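Local coordinates for Xaa-Pro dipeptidase (Mycobacterium tuberculosis, PDB 5E2C), which probably acts as a metal-dependent aminopeptidase of the prolidase family, represented here by the N-terminal domain of the longer protein, at residues 6-9 with 10-14. Residues are numbered along the deposited sequence; the frame is centred on the assembly and turned at random.
Sequences DKLK and AQIAA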
loop_
_atom_site.group_PDB
_atom_site.type_symbol
_atom_site.label_atom_id
_atom_site.label_comp_id
_atom_site.label_asym_id
_atom_site.label_seq_id
_atom_site.Cartn_x
_atom_site.Cartn_y
_atom_site.Cartn_z
ATOM N N ASP A 6 -12.761 -11.471 -20.358
ATOM C CA ASP A 6 -14.057 -12.156 -20.210
ATOM C C ASP A 6 -14.053 -13.168 -19.052
ATOM O O ASP A 6 -15.035 -13.270 -18.306
ATOM C CB ASP A 6 -14.464 -12.843 -21.518
ATOM C CG ASP A 6 -14.931 -11.855 -22.590
ATOM O OD1 ASP A 6 -15.109 -10.651 -22.305
ATOM O OD2 ASP A 6 -15.125 -12.295 -23.737
ATOM N N LYS A 7 -12.971 -13.913 -18.883
ATOM C CA LYS A 7 -12.878 -14.819 -17.729
ATOM C C LYS A 7 -12.900 -14.009 -16.432
ATOM O O LYS A 7 -13.538 -14.414 -15.458
ATOM C CB LYS A 7 -11.634 -15.697 -17.788
ATOM C CG LYS A 7 -11.680 -16.723 -18.896
ATOM C CD LYS A 7 -10.497 -17.661 -18.834
ATOM C CE LYS A 7 -10.696 -18.870 -19.737
ATOM N NZ LYS A 7 -10.984 -18.487 -21.146
ATOM N N LEU A 8 -12.216 -12.866 -16.413
ATOM C CA LEU A 8 -12.233 -11.995 -15.238
ATOM C C LEU A 8 -13.649 -11.516 -14.912
ATOM O O LEU A 8 -14.045 -11.534 -13.751
ATOM C CB LEU A 8 -11.308 -10.793 -15.402
ATOM C CG LEU A 8 -11.222 -9.861 -14.198
ATOM C CD1 LEU A 8 -10.713 -10.613 -12.982
ATOM C CD2 LEU A 8 -10.334 -8.662 -14.507
ATOM N N LYS A 9 -14.421 -11.135 -15.923
ATOM C CA LYS A 9 -15.797 -10.681 -15.690
ATOM C C LYS A 9 -16.604 -11.732 -14.943
ATOM O O LYS A 9 -17.346 -11.399 -14.031
ATOM C CB LYS A 9 -16.499 -10.326 -16.994
ATOM C CG LYS A 9 -15.906 -9.100 -17.657
ATOM C CD LYS A 9 -16.730 -8.685 -18.861
ATOM C CE LYS A 9 -16.142 -7.438 -19.491
ATOM N NZ LYS A 9 -17.117 -6.764 -20.364
ATOM N N ALA A 10 -16.437 -12.993 -15.310
ATOM C CA ALA A 10 -17.148 -14.065 -14.625
ATOM C C ALA A 10 -16.759 -14.120 -13.150
ATOM O O ALA A 10 -17.610 -14.330 -12.276
ATOM C CB ALA A 10 -16.867 -15.404 -15.297
ATOM N N GLN A 11 -15.475 -13.946 -12.859
ATOM C CA GLN A 11 -15.019 -13.966 -11.472
ATOM C C GLN A 11 -15.456 -12.716 -10.690
ATOM O O GLN A 11 -15.801 -12.801 -9.505
ATOM C CB GLN A 11 -13.506 -14.143 -11.380
ATOM C CG GLN A 11 -13.060 -14.528 -9.981
ATOM C CD GLN A 11 -13.795 -15.763 -9.485
ATOM O OE1 GLN A 11 -13.720 -16.816 -10.110
ATOM N NE2 GLN A 11 -14.546 -15.625 -8.380
ATOM N N ILE A 12 -15.455 -11.568 -11.358
ATOM C CA ILE A 12 -15.934 -10.341 -10.758
ATOM C C ILE A 12 -17.386 -10.575 -10.301
ATOM O O ILE A 12 -17.748 -10.298 -9.154
ATOM C CB ILE A 12 -15.824 -9.156 -11.756
ATOM C CG1 ILE A 12 -14.345 -8.838 -12.021
ATOM C CG2 ILE A 12 -16.508 -7.900 -11.235
ATOM C CD1 ILE A 12 -14.130 -7.778 -13.076
ATOM N N ALA A 13 -18.202 -11.112 -11.198
ATOM C CA ALA A 13 -19.616 -11.324 -10.897
ATOM C C ALA A 13 -19.787 -12.351 -9.787
ATOM O O ALA A 13 -20.611 -12.163 -8.877
ATOM C CB ALA A 13 -20.365 -11.746 -12.152
ATOM N N ALA A 14 -19.006 -13.426 -9.845
ATOM C CA ALA A 14 -19.050 -14.474 -8.819
ATOM C C ALA A 14 -18.655 -13.970 -7.432
ATOM O O ALA A 14 -19.089 -14.527 -6.422
ATOM C CB ALA A 14 -18.149 -15.631 -9.209
#
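The shortest of the hydrogen bonds joining 6-9 to 10-14 is an i to i+4 backbone bond from I12 N to L8 O (2.8 Å), with an N-H...O angle of 163°. I12 CG1 lies beside the same acceptor, 3.2 Å from L8 O. One turn apart, the two side chains meet where I12 CD1 lies 3.7 Å from L8 CG; the branch point of the leucine, rather than its methyl ends, makes the closest approach. I12 reaches back because CG1 is anti to its own carbonyl carbon (chi1 -68°), and an extended chi2 carries CD1 on toward L8. Both residues are buried against V43 of strand 40-44; I22 of strand 19-22 also touches L8, and M20 of that strand and L17 touch I12.

A13 N donates to K9 O at 3.0 Å, beside a longer Q11-K7 bond and a weak A10-D6 one. The extended chain of K9 lets NZ donate hydrogen bonds to the backbone oxygens of D46 and R48. The chemistry thus implies an amphipathic first helix of the Creatinase/Prolidase N-terminal domain, fixed to strands 19-22 and 40-44 of the mixed sheet through L8 and I12 and tied by one lysine to the link between strands 40-44 and 51-54.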